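Local coordinates for cytochrome c (Chlorobaculum tepidum, PDB 3A9F), which probably carries electrons within the photosynthetic reaction center of a green bacterium, as a small domain with a single heme c, at residues Ala21-Phe27 with Ile86-Lys91. Residues are numbered along the deposited sequence; the frame is centred on the assembly and turned at random.
Sequences APAGFDF and IWLHEK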
loop_
_atom_site.group_PDB
_atom_site.type_symbol
_atom_site.label_atom_id
_atom_site.label_comp_id
_atom_site.label_asym_id
_atom_site.label_seq_id
_atom_site.Cartn_x
_atom_site.Cartn_y
_atom_site.Cartn_z
ATOM N N ALA A 21 -3.267 11.242 -5.338
ATOM C CA ALA A 21 -4.345 10.477 -5.961
ATOM C C ALA A 21 -4.986 11.242 -7.112
ATOM O O ALA A 21 -5.050 12.473 -7.075
ATOM C CB ALA A 21 -5.401 10.134 -4.938
ATOM N N PRO A 22 -5.503 10.524 -8.122
ATOM C CA PRO A 22 -6.317 11.214 -9.141
ATOM C C PRO A 22 -7.509 11.901 -8.483
ATOM O O PRO A 22 -8.066 11.396 -7.495
ATOM C CB PRO A 22 -6.774 10.071 -10.066
ATOM C CG PRO A 22 -6.579 8.812 -9.263
ATOM C CD PRO A 22 -5.447 9.061 -8.325
ATOM N N ALA A 23 -7.878 13.062 -9.018
ATOM C CA ALA A 23 -9.051 13.758 -8.505
ATOM C C ALA A 23 -10.233 12.817 -8.591
ATOM O O ALA A 23 -10.479 12.215 -9.642
ATOM C CB ALA A 23 -9.330 15.024 -9.317
ATOM N N GLY A 24 -10.955 12.684 -7.484
ATOM C CA GLY A 24 -12.100 11.789 -7.459
ATOM C C GLY A 24 -11.798 10.326 -7.148
ATOM O O GLY A 24 -12.687 9.469 -7.241
ATOM N N PHE A 25 -10.553 10.021 -6.783
ATOM C CA PHE A 25 -10.144 8.660 -6.414
ATOM C C PHE A 25 -11.105 8.061 -5.405
ATOM O O PHE A 25 -11.498 8.723 -4.435
ATOM C CB PHE A 25 -8.734 8.748 -5.834
ATOM C CG PHE A 25 -8.107 7.415 -5.456
ATOM C CD1 PHE A 25 -7.546 6.572 -6.409
ATOM C CD2 PHE A 25 -8.007 7.054 -4.121
ATOM C CE1 PHE A 25 -6.958 5.356 -6.007
ATOM C CE2 PHE A 25 -7.398 5.871 -3.734
ATOM C CZ PHE A 25 -6.873 5.038 -4.681
ATOM N N ASP A 26 -11.451 6.790 -5.614
ATOM C CA ASP A 26 -12.365 6.083 -4.724
ATOM C C ASP A 26 -11.548 5.444 -3.602
ATOM O O ASP A 26 -11.047 4.312 -3.705
ATOM C CB ASP A 26 -13.186 5.046 -5.488
ATOM C CG ASP A 26 -14.264 4.395 -4.634
ATOM O OD1 ASP A 26 -14.203 4.487 -3.390
ATOM O OD2 ASP A 26 -15.184 3.785 -5.228
ATOM N N PHE A 27 -11.422 6.178 -2.506
ATOM C CA PHE A 27 -10.660 5.689 -1.366
ATOM C C PHE A 27 -11.315 4.496 -0.680
ATOM O O PHE A 27 -10.622 3.647 -0.107
ATOM C CB PHE A 27 -10.411 6.812 -0.363
ATOM C CG PHE A 27 -9.414 7.826 -0.843
ATOM C CD1 PHE A 27 -8.043 7.602 -0.704
ATOM C CD2 PHE A 27 -9.850 9.020 -1.422
ATOM C CE1 PHE A 27 -7.112 8.549 -1.155
ATOM C CE2 PHE A 27 -8.925 9.974 -1.887
ATOM C CZ PHE A 27 -7.559 9.740 -1.746
ATOM N N ILE A 86 -1.434 4.486 -3.044
ATOM C CA ILE A 86 -2.164 5.733 -2.837
ATOM C C ILE A 86 -2.926 5.696 -1.514
ATOM O O ILE A 86 -2.844 6.631 -0.724
ATOM C CB ILE A 86 -3.122 6.005 -4.007
ATOM C CG1 ILE A 86 -2.324 6.376 -5.266
ATOM C CG2 ILE A 86 -4.118 7.127 -3.628
ATOM C CD1 ILE A 86 -3.139 6.254 -6.566
ATOM N N TRP A 87 -3.652 4.614 -1.254
ATOM C CA TRP A 87 -4.443 4.557 -0.025
ATOM C C TRP A 87 -3.533 4.553 1.202
ATOM O O TRP A 87 -3.780 5.290 2.164
ATOM C CB TRP A 87 -5.393 3.344 -0.001
ATOM C CG TRP A 87 -6.352 3.442 1.141
ATOM C CD1 TRP A 87 -7.574 4.057 1.126
ATOM C CD2 TRP A 87 -6.143 2.993 2.477
ATOM N NE1 TRP A 87 -8.149 3.996 2.369
ATOM C CE2 TRP A 87 -7.292 3.353 3.221
ATOM C CE3 TRP A 87 -5.105 2.300 3.121
ATOM C CZ2 TRP A 87 -7.434 3.044 4.580
ATOM C CZ3 TRP A 87 -5.243 1.995 4.471
ATOM C CH2 TRP A 87 -6.402 2.372 5.186
ATOM N N LEU A 88 -2.484 3.729 1.191
ATOM C CA LEU A 88 -1.597 3.699 2.355
ATOM C C LEU A 88 -0.939 5.065 2.572
ATOM O O LEU A 88 -0.832 5.531 3.720
ATOM C CB LEU A 88 -0.526 2.637 2.197
ATOM C CG LEU A 88 -1.020 1.201 2.277
ATOM C CD1 LEU A 88 0.095 0.269 1.788
ATOM C CD2 LEU A 88 -1.485 0.847 3.702
ATOM N N HIS A 89 -0.516 5.711 1.483
ATOM C CA HIS A 89 0.145 7.003 1.602
ATOM C C HIS A 89 -0.802 8.064 2.182
ATOM O O HIS A 89 -0.410 8.844 3.063
ATOM C CB HIS A 89 0.702 7.439 0.242
ATOM C CG HIS A 89 1.351 8.781 0.274
ATOM N ND1 HIS A 89 0.967 9.805 -0.559
ATOM C CD2 HIS A 89 2.335 9.276 1.061
ATOM C CE1 HIS A 89 1.697 10.875 -0.293
ATOM N NE2 HIS A 89 2.536 10.579 0.683
ATOM N N GLU A 90 -2.045 8.100 1.702
ATOM C CA GLU A 90 -2.955 9.204 2.049
ATOM C C GLU A 90 -3.846 8.972 3.261
ATOM O O GLU A 90 -4.296 9.942 3.882
ATOM C CB GLU A 90 -3.801 9.598 0.837
ATOM C CG GLU A 90 -2.925 10.049 -0.334
ATOM C CD GLU A 90 -3.625 10.866 -1.411
ATOM O OE1 GLU A 90 -4.793 11.277 -1.231
ATOM O OE2 GLU A 90 -2.980 11.106 -2.454
ATOM N N LYS A 91 -4.081 7.706 3.617
ATOM C CA LYS A 91 -5.106 7.375 4.615
ATOM C C LYS A 91 -4.671 6.506 5.792
ATOM O O LYS A 91 -5.321 6.535 6.838
ATOM C CB LYS A 91 -6.302 6.690 3.944
ATOM C CG LYS A 91 -7.025 7.493 2.871
ATOM C CD LYS A 91 -7.734 8.703 3.450
ATOM C CE LYS A 91 -8.509 9.402 2.359
ATOM N NZ LYS A 91 -9.073 10.687 2.836
#
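F27 lowers its ring into a hole on the last turns of helix 78-91, ringed by I86, W87, E90 and K91; a flat ring suits it, taking a partner on each face. The tight side lies toward I86: its CG2, anti to the backbone N, sits 3.8 Å from the centroid of the F25 ring, over one face, and 3.5 Å from A21 CB. One methyl of this branched aliphatic thus serves both neighbours, while its longer arm sends CD1 to P22. F25 in turn lays CD2 over the centre of one F27 face, an edge-to-face pair. The broad W87 indole brings CD1 to the F27 ring edge, 4.0 Å from F27 CD1. In this c-type cytochrome fold the N- and C-terminal helices pack together, and W87 also reaches A30 and V34 of helix 27-37. Two charged side chains carry the solvent side. K91, exposed, folds back at chi2 (-67°), laying CE on the face opposite F25 as a CH-pi contact, with NZ above it, 4.6 Å from the F27 centroid, as a cation-pi pair. E90, extended beyond CG, gets its carboxylate to the loop, where OE2 accepts the A21 N-H (N to OE2 2.9 Å) on its syn side, 24° out of plane; with an alanine here that N-H is likely to lose its acceptor, and the F27 edge its neighbour OE1.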